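Local coordinates for protein cytochrome P450 monooxygenase (Rhodococcus sp. ECU0066, PDB 6KBH) that probably acts as a self-sufficient cytochrome P450 monooxygenase, carrying heme, FMN and a [2Fe-2S] cluster in one chain, at residues 105-110 with 220-225; 112-117 with 224-229; 417-422 with 439-444; 493-498 with 530-535; 578-583 with 653-658. One frame throughout, in Å; residues are numbered along the deposited sequence.

Contact 1. Residues 105-110 with 220-225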
# COMPACT_ATOMS: atom_id res chain seq x y z
N PRO A 105 -20.07 7.22 31.28
CA PRO A 105 -18.96 7.21 32.24
C PRO A 105 -18.94 5.94 33.08
O PRO A 105 -19.96 5.27 33.28
CB PRO A 105 -19.23 8.44 33.11
CG PRO A 105 -20.18 9.29 32.31
CD PRO A 105 -21.02 8.31 31.54
N THR A 106 -17.75 5.62 33.58
CA THR A 106 -17.56 4.44 34.42
C THR A 106 -18.19 4.68 35.79
O THR A 106 -17.95 5.71 36.42
CB THR A 106 -16.07 4.13 34.55
OG1 THR A 106 -15.52 3.84 33.26
CG2 THR A 106 -15.85 2.94 35.47
N SER A 107 -18.98 3.72 36.25
CA SER A 107 -19.65 3.85 37.53
C SER A 107 -18.65 3.77 38.68
O SER A 107 -17.52 3.29 38.53
CB SER A 107 -20.72 2.77 37.70
OG SER A 107 -20.14 1.48 37.77
N ASP A 108 -19.07 4.27 39.85
CA ASP A 108 -18.24 4.19 41.04
C ASP A 108 -17.86 2.74 41.35
O ASP A 108 -16.73 2.45 41.74
CB ASP A 108 -18.97 4.81 42.23
CG ASP A 108 -19.24 6.28 42.05
OD1 ASP A 108 -18.42 6.97 41.41
OD2 ASP A 108 -20.29 6.75 42.54
N GLU A 109 -18.81 1.82 41.16
CA GLU A 109 -18.55 0.40 41.37
C GLU A 109 -17.40 -0.09 40.50
O GLU A 109 -16.45 -0.71 40.99
CB GLU A 109 -19.83 -0.39 41.08
CG GLU A 109 -19.86 -1.79 41.64
CD GLU A 109 -21.23 -2.43 41.47
OE1 GLU A 109 -22.10 -1.82 40.81
OE2 GLU A 109 -21.44 -3.54 42.01
N ALA A 110 -17.47 0.20 39.19
CA ALA A 110 -16.46 -0.33 38.27
C ALA A 110 -15.11 0.34 38.46
O ALA A 110 -14.07 -0.29 38.23
CB ALA A 110 -16.94 -0.17 36.83
N GLU A 220 -23.63 -3.65 35.11
CA GLU A 220 -23.02 -4.97 35.22
C GLU A 220 -21.95 -5.19 34.15
O GLU A 220 -20.92 -5.81 34.42
CB GLU A 220 -24.10 -6.06 35.10
CG GLU A 220 -25.42 -5.75 35.83
CD GLU A 220 -26.31 -4.76 35.10
OE1 GLU A 220 -25.90 -3.58 35.00
OE2 GLU A 220 -27.40 -5.14 34.63
N GLN A 221 -22.20 -4.71 32.93
CA GLN A 221 -21.20 -4.80 31.88
C GLN A 221 -19.95 -4.02 32.26
O GLN A 221 -18.82 -4.50 32.08
CB GLN A 221 -21.77 -4.29 30.56
CG GLN A 221 -22.55 -5.33 29.78
CD GLN A 221 -23.55 -4.71 28.83
OE1 GLN A 221 -24.03 -3.60 29.04
NE2 GLN A 221 -23.89 -5.44 27.77
N GLN A 222 -20.14 -2.80 32.77
CA GLN A 222 -19.01 -1.96 33.15
C GLN A 222 -18.09 -2.67 34.14
O GLN A 222 -16.86 -2.64 33.99
CB GLN A 222 -19.51 -0.64 33.76
CG GLN A 222 -19.82 0.44 32.74
CD GLN A 222 -20.05 1.78 33.40
OE1 GLN A 222 -20.17 1.87 34.62
NE2 GLN A 222 -20.10 2.84 32.59
N VAL A 223 -18.66 -3.32 35.15
CA VAL A 223 -17.83 -3.97 36.16
C VAL A 223 -17.13 -5.20 35.58
O VAL A 223 -15.95 -5.43 35.85
CB VAL A 223 -18.65 -4.30 37.43
CG1 VAL A 223 -19.54 -3.12 37.81
CG2 VAL A 223 -19.47 -5.57 37.27
N ALA A 224 -17.84 -5.99 34.77
CA ALA A 224 -17.24 -7.20 34.21
C ALA A 224 -16.04 -6.86 33.33
O ALA A 224 -15.10 -7.66 33.24
CB ALA A 224 -18.28 -7.98 33.42
N VAL A 225 -16.06 -5.70 32.69
CA VAL A 225 -14.89 -5.24 31.95
C VAL A 225 -13.79 -4.80 32.91
O VAL A 225 -12.63 -5.21 32.78
CB VAL A 225 -15.28 -4.11 30.98
CG1 VAL A 225 -14.04 -3.42 30.43
CG2 VAL A 225 -16.14 -4.65 29.85
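The flat group that carries this contact is the side-chain amide of Q222. It meets the backbone of P105 and S107 through both its polar ends. NE2 gives a hydrogen bond to P105 O, modelled at 2.5 Å. P105 O lies close to the amide plane, but the donor stands above the plane of the P105 carbonyl, 47° out of it. At the other end Q222 OE1 accepts from S107 N at 2.7 Å, with the donor tilted from the amide carbonyl plane. S107 OG adds a weak bond to the same OE1. One amide thus reads the chain on both sides of T106, and these bonds fix the amide's rotation. Q222 CG lies beside its own backbone N, anti to the carbonyl carbon (chi1 -86°). The extended chain beyond it carries the amide to the loop. S107 is also the N-cap of helix 108-116, because its OG accepts from A110 N at 3.3 Å. The apolar side is small. A110 CB meets V223 CG1 at 4.1 Å, and the stem of E109 passes over the same methyl. The 105-110 segment is the loop and first turn of helix 108-116, which by position is probably the B' region of the P450 fold. Helix 219-242, probably helix G, lies against it, and N212 of helix 210-214 and T104 touch Q222 as well.

Contact 2. Residues 112-117 with 224-229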
# COMPACT_ATOMS: atom_id res chain seq x y z
N ALA A 112 -14.02 1.28 41.43
CA ALA A 112 -13.52 0.59 42.62
C ALA A 112 -12.89 -0.75 42.25
O ALA A 112 -11.85 -1.13 42.80
CB ALA A 112 -14.66 0.39 43.62
N VAL A 113 -13.51 -1.47 41.31
CA VAL A 113 -12.94 -2.74 40.85
C VAL A 113 -11.59 -2.50 40.18
O VAL A 113 -10.63 -3.26 40.39
CB VAL A 113 -13.92 -3.45 39.90
CG1 VAL A 113 -13.36 -4.80 39.47
CG2 VAL A 113 -15.28 -3.61 40.57
N LEU A 114 -11.49 -1.45 39.36
CA LEU A 114 -10.22 -1.11 38.73
C LEU A 114 -9.17 -0.74 39.76
O LEU A 114 -8.01 -1.16 39.66
CB LEU A 114 -10.41 0.03 37.73
CG LEU A 114 -11.12 -0.26 36.41
CD1 LEU A 114 -11.46 1.05 35.70
CD2 LEU A 114 -10.26 -1.15 35.51
N ALA A 115 -9.55 0.06 40.77
CA ALA A 115 -8.60 0.48 41.78
C ALA A 115 -8.13 -0.68 42.64
O ALA A 115 -7.02 -0.63 43.20
CB ALA A 115 -9.21 1.58 42.65
N ARG A 116 -8.94 -1.73 42.76
CA ARG A 116 -8.56 -2.88 43.58
C ARG A 116 -7.36 -3.61 43.00
O ARG A 116 -6.52 -4.12 43.75
CB ARG A 116 -9.74 -3.83 43.75
CG ARG A 116 -10.71 -3.39 44.84
CD ARG A 116 -11.50 -4.57 45.37
NE ARG A 116 -12.33 -5.18 44.34
CZ ARG A 116 -13.59 -4.84 44.09
NH1 ARG A 116 -14.17 -3.88 44.80
NH2 ARG A 116 -14.27 -5.45 43.12
N TYR A 117 -7.25 -3.68 41.67
CA TYR A 117 -6.04 -4.15 41.03
C TYR A 117 -5.00 -3.04 40.86
O TYR A 117 -3.99 -3.26 40.18
CB TYR A 117 -6.35 -4.77 39.66
CG TYR A 117 -7.09 -6.08 39.72
CD1 TYR A 117 -8.48 -6.13 39.84
CD2 TYR A 117 -6.41 -7.29 39.64
CE1 TYR A 117 -9.16 -7.33 39.88
CE2 TYR A 117 -7.07 -8.50 39.69
CZ TYR A 117 -8.45 -8.51 39.81
OH TYR A 117 -9.12 -9.71 39.86
N ALA A 224 -17.84 -5.99 34.77
CA ALA A 224 -17.24 -7.20 34.21
C ALA A 224 -16.04 -6.86 33.33
O ALA A 224 -15.10 -7.66 33.24
CB ALA A 224 -18.28 -7.98 33.42
N VAL A 225 -16.06 -5.70 32.69
CA VAL A 225 -14.89 -5.24 31.95
C VAL A 225 -13.79 -4.80 32.91
O VAL A 225 -12.63 -5.21 32.78
CB VAL A 225 -15.28 -4.11 30.98
CG1 VAL A 225 -14.04 -3.42 30.43
CG2 VAL A 225 -16.14 -4.65 29.85
N ALA A 226 -14.14 -3.98 33.90
CA ALA A 226 -13.17 -3.54 34.90
C ALA A 226 -12.53 -4.72 35.61
O ALA A 226 -11.37 -4.64 36.03
CB ALA A 226 -13.85 -2.62 35.92
N ASP A 227 -13.26 -5.83 35.75
CA ASP A 227 -12.69 -7.02 36.38
C ASP A 227 -11.70 -7.71 35.45
O ASP A 227 -10.60 -8.08 35.87
CB ASP A 227 -13.81 -7.97 36.80
CG ASP A 227 -13.38 -8.92 37.90
OD1 ASP A 227 -12.99 -8.44 38.98
OD2 ASP A 227 -13.46 -10.15 37.69
N ALA A 228 -12.08 -7.89 34.18
CA ALA A 228 -11.17 -8.52 33.23
C ALA A 228 -9.97 -7.63 32.92
O ALA A 228 -8.86 -8.14 32.71
CB ALA A 228 -11.91 -8.88 31.95
N VAL A 229 -10.17 -6.31 32.88
CA VAL A 229 -9.07 -5.40 32.58
C VAL A 229 -8.11 -5.32 33.76
O VAL A 229 -6.89 -5.26 33.59
CB VAL A 229 -9.62 -4.02 32.18
CG1 VAL A 229 -8.51 -2.99 32.11
CG2 VAL A 229 -10.35 -4.11 30.85
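V113 and L114 of helix 108-116 pack on A226 of helix 219-242. The motif is a nearly parallel helix pair within the P450 domain. The short segment axes run 9° apart and approach to 8.4 Å, a close spacing that the small A226 side chain permits. V113 can be followed outward. Its CB faces A226 CB at 4.1 Å. Its CG1, anti to the backbone N (chi1 -177°), reaches on to D227, passing OD1 at 3.7 Å and lying near the D227 backbone N. L114 comes in from the next position. Its CG sits 3.6 Å from A226 CB, and its CD2 branch continues over the A226 carbonyl to V229 CG1 at 4.2 Å. The packing is therefore apolar in the middle and polar at one border. There K231 has a weak hydrogen bond with Y117 OH and a long, weak ion pair with D227 OD2. D227 OD1 lies at the edge of the Y117 ring, 4.1 Å from CE1, with carboxylate and ring planes 74° apart.

Contact 3. Residues 417-422 with 439-444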
# COMPACT_ATOMS: atom_id res chain seq x y z
N MET A 417 -16.72 -22.32 -0.85
CA MET A 417 -17.42 -21.87 0.35
C MET A 417 -18.39 -20.76 0.00
O MET A 417 -18.07 -19.85 -0.77
CB MET A 417 -16.41 -21.39 1.39
CG MET A 417 -16.99 -20.60 2.54
SD MET A 417 -15.75 -19.55 3.33
CE MET A 417 -14.77 -20.77 4.20
N GLU A 418 -19.60 -20.83 0.57
CA GLU A 418 -20.58 -19.77 0.37
C GLU A 418 -21.27 -19.45 1.69
O GLU A 418 -21.19 -20.21 2.66
CB GLU A 418 -21.64 -20.15 -0.69
CG GLU A 418 -22.53 -21.31 -0.32
CD GLU A 418 -23.53 -21.65 -1.41
OE1 GLU A 418 -23.51 -20.98 -2.46
OE2 GLU A 418 -24.34 -22.58 -1.21
N LEU A 419 -21.94 -18.31 1.71
CA LEU A 419 -22.67 -17.87 2.88
C LEU A 419 -23.96 -18.67 3.03
O LEU A 419 -24.66 -18.95 2.06
CB LEU A 419 -23.00 -16.38 2.78
CG LEU A 419 -21.93 -15.38 3.21
CD1 LEU A 419 -22.34 -13.97 2.82
CD2 LEU A 419 -21.69 -15.48 4.70
N VAL A 420 -24.27 -19.05 4.27
CA VAL A 420 -25.57 -19.61 4.60
C VAL A 420 -26.63 -18.58 4.22
O VAL A 420 -26.62 -17.47 4.75
CB VAL A 420 -25.66 -19.98 6.09
CG1 VAL A 420 -27.09 -20.35 6.46
CG2 VAL A 420 -24.71 -21.13 6.41
N PRO A 421 -27.53 -18.89 3.29
CA PRO A 421 -28.49 -17.89 2.83
C PRO A 421 -29.50 -17.54 3.92
O PRO A 421 -29.58 -18.18 4.97
CB PRO A 421 -29.17 -18.57 1.63
CG PRO A 421 -28.24 -19.69 1.24
CD PRO A 421 -27.62 -20.15 2.52
N ASP A 422 -30.28 -16.50 3.63
CA ASP A 422 -31.27 -15.96 4.56
C ASP A 422 -30.66 -15.73 5.95
O ASP A 422 -31.25 -16.05 6.98
CB ASP A 422 -32.50 -16.86 4.65
CG ASP A 422 -33.31 -16.88 3.37
OD1 ASP A 422 -32.98 -16.11 2.44
OD2 ASP A 422 -34.28 -17.67 3.28
N VAL A 439 -20.26 -14.86 11.01
CA VAL A 439 -20.44 -15.10 9.59
C VAL A 439 -20.49 -16.62 9.41
O VAL A 439 -19.58 -17.33 9.84
CB VAL A 439 -19.35 -14.43 8.72
CG1 VAL A 439 -18.10 -15.26 8.57
CG2 VAL A 439 -19.91 -14.04 7.36
N TRP A 440 -21.61 -17.11 8.89
CA TRP A 440 -21.87 -18.55 8.80
C TRP A 440 -21.67 -18.98 7.36
O TRP A 440 -22.31 -18.43 6.45
CB TRP A 440 -23.28 -18.89 9.29
CG TRP A 440 -23.47 -18.69 10.77
CD1 TRP A 440 -24.09 -17.63 11.38
CD2 TRP A 440 -23.04 -19.56 11.82
NE1 TRP A 440 -24.07 -17.80 12.75
CE2 TRP A 440 -23.43 -18.97 13.04
CE3 TRP A 440 -22.35 -20.78 11.85
CZ2 TRP A 440 -23.16 -19.56 14.28
CZ3 TRP A 440 -22.09 -21.37 13.08
CH2 TRP A 440 -22.50 -20.76 14.28
N VAL A 441 -20.79 -19.95 7.14
CA VAL A 441 -20.39 -20.34 5.80
C VAL A 441 -20.52 -21.85 5.66
O VAL A 441 -20.18 -22.62 6.57
CB VAL A 441 -18.95 -19.89 5.49
CG1 VAL A 441 -18.87 -18.37 5.46
CG2 VAL A 441 -17.98 -20.44 6.51
N ARG A 442 -21.04 -22.27 4.51
CA ARG A 442 -21.11 -23.67 4.11
C ARG A 442 -20.10 -23.93 3.00
O ARG A 442 -19.66 -23.02 2.30
CB ARG A 442 -22.52 -24.03 3.64
CG ARG A 442 -22.83 -23.46 2.28
CD ARG A 442 -24.03 -24.08 1.59
NE ARG A 442 -25.21 -24.15 2.44
CZ ARG A 442 -26.37 -23.59 2.13
NH1 ARG A 442 -26.51 -22.91 0.99
NH2 ARG A 442 -27.40 -23.70 2.95
N TRP A 443 -19.74 -25.20 2.84
CA TRP A 443 -18.97 -25.66 1.69
C TRP A 443 -19.11 -27.17 1.60
O TRP A 443 -19.59 -27.83 2.52
CB TRP A 443 -17.50 -25.24 1.77
CG TRP A 443 -16.70 -26.00 2.77
CD1 TRP A 443 -15.95 -27.13 2.56
CD2 TRP A 443 -16.55 -25.68 4.16
NE1 TRP A 443 -15.36 -27.53 3.73
CE2 TRP A 443 -15.70 -26.65 4.73
CE3 TRP A 443 -17.05 -24.66 4.97
CZ2 TRP A 443 -15.35 -26.63 6.07
CZ3 TRP A 443 -16.70 -24.65 6.30
CH2 TRP A 443 -15.86 -25.62 6.84
N ASP A 444 -18.69 -27.71 0.45
CA ASP A 444 -18.74 -29.15 0.22
C ASP A 444 -17.42 -29.77 0.68
O ASP A 444 -16.39 -29.57 0.02
CB ASP A 444 -18.98 -29.45 -1.25
CG ASP A 444 -19.32 -30.90 -1.51
OD1 ASP A 444 -19.22 -31.72 -0.57
OD2 ASP A 444 -19.70 -31.23 -2.66
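Backbone hydrogen bonds join E418 and R442 as an antiparallel hydrogen-bonded pair. E418 N donates to R442 O and R442 N to E418 O, each at 2.8 Å. V420 N then reaches W440 O at 3.0 Å, beyond the non-hydrogen-bonded pair of L419 and V441. Two CA-H...O contacts accompany this ladder, from M417 CA to R442 O and from V441 CA to E418 O.

The charged interaction is a salt bridge between E418 OE2 and R442 NH1 at 3.1 Å. Both side chains take the position between backbone N and carbonyl carbon (chi1 65° and 74°), and they run side by side in the same direction. The carboxylate oxygen sits at the guanidinium edge, in its plane, while NH1 comes from above the carboxylate plane. The two planes are 57° apart. P421 CD also touches NH1.

Apolar contacts fill the rest. M417 CG meets V441 CB at 3.6 Å. L419 CD2 meets V439 CG2 at 3.5 Å, the two side chains crossing at about a right angle. V420 CG2 lies 3.9 Å from W440 CB.

These strands belong with 172-174 to a three-stranded sheet, probably the β3 sheet of the P450 fold. The outer strand 418-419 is thus held on 440-442 by two further kinds of force: an ion pair on the E418/R442 side, and M417, L419, V439 and V441 packed against helices 175-180 and 284-300.

Contact 4. Residues 493-498 with 530-535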
# COMPACT_ATOMS: atom_id res chain seq x y z
N THR A 493 5.66 -14.17 -25.93
CA THR A 493 4.35 -13.69 -26.36
C THR A 493 3.41 -13.75 -25.16
O THR A 493 3.15 -14.83 -24.63
CB THR A 493 3.80 -14.53 -27.51
OG1 THR A 493 4.11 -15.90 -27.28
CG2 THR A 493 4.43 -14.11 -28.82
N LEU A 494 2.93 -12.59 -24.72
CA LEU A 494 2.14 -12.48 -23.50
C LEU A 494 0.69 -12.16 -23.85
O LEU A 494 0.42 -11.14 -24.50
CB LEU A 494 2.73 -11.43 -22.56
CG LEU A 494 3.99 -11.95 -21.86
CD1 LEU A 494 4.65 -10.86 -21.03
CD2 LEU A 494 3.67 -13.17 -21.01
N ARG A 495 -0.22 -13.02 -23.39
CA ARG A 495 -1.65 -12.96 -23.69
C ARG A 495 -2.43 -12.49 -22.47
O ARG A 495 -2.18 -12.96 -21.36
CB ARG A 495 -2.17 -14.35 -24.09
CG ARG A 495 -1.80 -14.80 -25.47
CD ARG A 495 -2.60 -14.03 -26.49
NE ARG A 495 -1.94 -14.08 -27.78
CZ ARG A 495 -2.16 -14.98 -28.74
NH1 ARG A 495 -3.06 -15.94 -28.58
NH2 ARG A 495 -1.46 -14.89 -29.86
N ASP A 496 -3.41 -11.61 -22.68
CA ASP A 496 -4.31 -11.21 -21.60
C ASP A 496 -5.43 -12.24 -21.48
O ASP A 496 -6.18 -12.47 -22.44
CB ASP A 496 -4.89 -9.81 -21.83
CG ASP A 496 -5.85 -9.36 -20.71
OD1 ASP A 496 -6.14 -10.15 -19.78
OD2 ASP A 496 -6.31 -8.19 -20.75
N THR A 497 -5.54 -12.83 -20.30
CA THR A 497 -6.55 -13.85 -20.02
C THR A 497 -7.94 -13.27 -19.84
O THR A 497 -8.94 -13.96 -20.10
CB THR A 497 -6.14 -14.63 -18.78
OG1 THR A 497 -6.48 -13.87 -17.61
CG2 THR A 497 -4.65 -14.87 -18.78
N SER A 498 -8.04 -12.02 -19.38
CA SER A 498 -9.35 -11.37 -19.24
C SER A 498 -10.11 -11.39 -20.55
O SER A 498 -11.34 -11.51 -20.57
CB SER A 498 -9.18 -9.93 -18.75
OG SER A 498 -8.81 -9.08 -19.81
N ASP A 530 -1.71 -5.04 -33.00
CA ASP A 530 -2.20 -6.23 -32.32
C ASP A 530 -2.37 -5.89 -30.85
O ASP A 530 -1.38 -5.75 -30.12
CB ASP A 530 -1.25 -7.41 -32.51
CG ASP A 530 -1.84 -8.69 -31.99
OD1 ASP A 530 -2.97 -8.63 -31.47
OD2 ASP A 530 -1.18 -9.75 -32.08
N ARG A 531 -3.61 -5.75 -30.42
CA ARG A 531 -3.92 -5.34 -29.06
C ARG A 531 -4.64 -6.44 -28.29
O ARG A 531 -5.48 -6.19 -27.44
CB ARG A 531 -4.73 -4.05 -29.08
CG ARG A 531 -4.12 -3.02 -30.02
CD ARG A 531 -3.88 -1.70 -29.32
NE ARG A 531 -4.99 -1.37 -28.43
CZ ARG A 531 -6.21 -1.04 -28.84
NH1 ARG A 531 -6.48 -0.97 -30.14
NH2 ARG A 531 -7.15 -0.76 -27.96
N THR A 532 -4.29 -7.69 -28.60
CA THR A 532 -4.50 -8.80 -27.69
C THR A 532 -3.21 -9.29 -27.06
O THR A 532 -3.25 -10.21 -26.23
CB THR A 532 -5.21 -9.97 -28.39
OG1 THR A 532 -5.11 -11.14 -27.57
CG2 THR A 532 -4.59 -10.28 -29.73
N THR A 533 -2.06 -8.68 -27.40
CA THR A 533 -0.76 -9.15 -26.92
C THR A 533 0.30 -8.08 -26.73
O THR A 533 0.27 -6.99 -27.33
CB THR A 533 -0.14 -10.17 -27.87
OG1 THR A 533 -0.45 -9.83 -29.23
CG2 THR A 533 -0.54 -11.58 -27.51
N PHE A 534 1.29 -8.46 -25.93
CA PHE A 534 2.58 -7.80 -25.81
C PHE A 534 3.67 -8.81 -26.16
O PHE A 534 3.53 -10.01 -25.90
CB PHE A 534 2.79 -7.27 -24.40
CG PHE A 534 1.93 -6.10 -24.06
CD1 PHE A 534 1.48 -5.24 -25.05
CD2 PHE A 534 1.57 -5.86 -22.75
CE1 PHE A 534 0.69 -4.15 -24.73
CE2 PHE A 534 0.78 -4.78 -22.42
CZ PHE A 534 0.34 -3.93 -23.41
N GLN A 535 4.76 -8.31 -26.75
CA GLN A 535 5.92 -9.14 -27.06
C GLN A 535 7.17 -8.49 -26.50
O GLN A 535 7.41 -7.30 -26.73
CB GLN A 535 6.07 -9.36 -28.57
CG GLN A 535 5.55 -10.71 -29.05
CD GLN A 535 5.71 -10.90 -30.54
OE1 GLN A 535 5.91 -9.93 -31.28
NE2 GLN A 535 5.61 -12.14 -31.00
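L494 and F534 form the centre of this contact, an antiparallel hydrogen-bonded pair. L494 N donates to F534 O at 2.9 Å, nearly in line with the carbonyl. F534 N returns a bond to L494 O at 3.2 Å. T533 CA adds a CA-H...O contact to the same L494 O. On the face shared by T493 and Q535 the side chains lie side by side and point the same way. T493 CG2 rests on the extended Q535 chain, 3.6 Å from CG. R495 and T533 share that face too, but their close approach is doubtful in the model. In the second shell, T493 OG1 stands between its backbone N and carbonyl carbon (chi1 40°) and bonds to G481 O, consistent with the rotation that places CG2 against Q535. Just after R495, D496 OD1 accepts from S498 N at 2.7 Å, a local Asx turn. On the other face the F534 ring turns away to meet the ring of W505. The pair belongs to the flavin-binding barrel of the reductase, with the Q535 side chain about 10 Å from FMN. Strand 489-496 lies between 475-486 and 533-536, the latter an outermost strand of this antiparallel sheet as counted within this chain.

Contact 5. Residues 578-583 with 653-658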
# COMPACT_ATOMS: atom_id res chain seq x y z
N ARG A 578 14.52 14.11 -39.20
CA ARG A 578 15.03 12.78 -39.52
C ARG A 578 15.39 12.10 -38.21
O ARG A 578 15.62 12.75 -37.18
CB ARG A 578 16.24 12.86 -40.46
CG ARG A 578 16.96 11.54 -40.76
CD ARG A 578 18.03 11.76 -41.82
NE ARG A 578 19.15 12.57 -41.35
CZ ARG A 578 20.42 12.18 -41.36
NH1 ARG A 578 20.76 10.99 -41.83
NH2 ARG A 578 21.37 13.00 -40.92
N TYR A 579 15.40 10.78 -38.25
CA TYR A 579 15.79 9.98 -37.11
C TYR A 579 16.90 9.06 -37.56
O TYR A 579 16.75 8.35 -38.55
CB TYR A 579 14.59 9.20 -36.59
CG TYR A 579 13.33 10.02 -36.70
CD1 TYR A 579 13.02 10.96 -35.74
CD2 TYR A 579 12.50 9.92 -37.82
CE1 TYR A 579 11.90 11.75 -35.85
CE2 TYR A 579 11.38 10.71 -37.93
CZ TYR A 579 11.08 11.62 -36.95
OH TYR A 579 9.96 12.40 -37.08
N VAL A 580 18.03 9.09 -36.87
CA VAL A 580 19.03 8.07 -37.07
C VAL A 580 19.10 7.32 -35.76
O VAL A 580 19.15 7.94 -34.69
CB VAL A 580 20.39 8.63 -37.52
CG1 VAL A 580 20.18 9.48 -38.78
CG2 VAL A 580 21.18 9.33 -36.39
N PHE A 581 18.99 6.00 -35.83
CA PHE A 581 18.92 5.15 -34.65
C PHE A 581 20.23 4.37 -34.58
O PHE A 581 20.66 3.81 -35.59
CB PHE A 581 17.74 4.19 -34.73
CG PHE A 581 16.42 4.84 -35.11
CD1 PHE A 581 16.05 4.99 -36.44
CD2 PHE A 581 15.54 5.27 -34.13
CE1 PHE A 581 14.83 5.55 -36.78
CE2 PHE A 581 14.32 5.85 -34.46
CZ PHE A 581 13.96 5.99 -35.79
N VAL A 582 20.87 4.36 -33.43
CA VAL A 582 22.02 3.50 -33.20
C VAL A 582 21.64 2.53 -32.09
O VAL A 582 20.94 2.91 -31.15
CB VAL A 582 23.31 4.27 -32.89
CG1 VAL A 582 23.16 5.05 -31.63
CG2 VAL A 582 24.50 3.33 -32.84
N ALA A 583 22.03 1.27 -32.25
CA ALA A 583 21.50 0.19 -31.42
C ALA A 583 22.60 -0.83 -31.17
O ALA A 583 23.31 -1.23 -32.10
CB ALA A 583 20.30 -0.50 -32.10
N ASP A 653 20.81 20.61 -38.68
CA ASP A 653 19.73 21.24 -37.92
C ASP A 653 18.56 20.34 -37.52
O ASP A 653 18.11 20.38 -36.37
CB ASP A 653 19.23 22.42 -38.75
CG ASP A 653 17.90 22.95 -38.28
OD1 ASP A 653 17.84 23.45 -37.15
OD2 ASP A 653 16.92 22.87 -39.06
N GLY A 654 18.05 19.55 -38.46
CA GLY A 654 16.84 18.79 -38.19
C GLY A 654 17.04 17.42 -37.56
O GLY A 654 16.15 16.93 -36.86
N THR A 655 18.19 16.79 -37.80
CA THR A 655 18.38 15.40 -37.39
C THR A 655 18.29 15.24 -35.87
O THR A 655 18.85 16.02 -35.10
CB THR A 655 19.74 14.88 -37.87
OG1 THR A 655 19.80 14.93 -39.30
CG2 THR A 655 19.96 13.45 -37.41
N GLN A 656 17.54 14.21 -35.46
CA GLN A 656 17.54 13.68 -34.10
C GLN A 656 18.12 12.28 -34.08
O GLN A 656 18.18 11.59 -35.11
CB GLN A 656 16.12 13.66 -33.51
CG GLN A 656 15.64 14.97 -32.93
CD GLN A 656 14.32 14.82 -32.19
OE1 GLN A 656 13.71 13.75 -32.22
NE2 GLN A 656 13.88 15.89 -31.54
N VAL A 657 18.56 11.85 -32.90
CA VAL A 657 19.14 10.52 -32.70
C VAL A 657 18.60 9.93 -31.40
O VAL A 657 18.87 10.45 -30.31
CB VAL A 657 20.69 10.56 -32.64
CG1 VAL A 657 21.26 9.13 -32.60
CG2 VAL A 657 21.34 11.42 -33.73
N TYR A 658 17.85 8.83 -31.51
CA TYR A 658 17.54 8.01 -30.35
C TYR A 658 18.39 6.75 -30.37
O TYR A 658 18.71 6.22 -31.44
CB TYR A 658 16.06 7.64 -30.27
CG TYR A 658 15.13 8.81 -30.40
CD1 TYR A 658 14.89 9.40 -31.63
CD2 TYR A 658 14.49 9.33 -29.29
CE1 TYR A 658 14.04 10.46 -31.75
CE2 TYR A 658 13.64 10.40 -29.40
CZ TYR A 658 13.42 10.96 -30.64
OH TYR A 658 12.58 12.03 -30.79
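R578 and T655 lie side by side and point the same way. Two nitrogens of the guanidinium converge on one oxygen: NE and NH2 both donate to T655 OG1, at 3.2 Å and 3.0 Å. The oxygen is tilted somewhat from the guanidinium plane. The R578 chain is stretched at first and then bends (chi3 69°), which swings the nitrogens onto the threonine. V580 CG1 of the same strand lies over one guanidinium face, offset toward its rim. On this same side of the sheet V580 and V657 meet at an angle, CG2 to CG2 at 3.4 Å. Y579 and Y658 occupy the opposite side. They also run side by side, and Y579 CD1 approaches the edge of the Y658 ring at CE1, 4.1 Å away. Y658 OH bonds to D573 N, and its ring stacks on H682. Between the two layers the strands pair in parallel. Q656 N donates to R578 O at 3.0 Å, and V580 N to Q656 O at 3.1 Å. The bond from V582 N to Y658 O is weak. The parallel five-stranded sheet is consistent with the nucleotide-binding domain fold of ferredoxin reductases. Strand 578-584 is flanked by 605-611 and 655-661, and helix 588-601 covers the side of Y579, F581 and Y658.

How the contacts relate
Contacts 1 and 2 are successive parts of one interface between helices 108-116 and 219-242. Their centres are 8 Å apart, and A110 O of the first touches A226 CB of the second at 3.3 Å. Contact 3 also belongs to the P450 part but stands about 38 Å from contact 1, centre to centre. All three lie away from the annotated heme site. Contacts 4 and 5 are in the reductase, with centres 31 Å apart. Each has a side chain fairly near the flavin: those of Q535 and Y658 are about 10 Å and about 13 Å from FMN. Contacts 1 and 5 are 81 Å apart by centres, which reflects the elongated, multidomain chain.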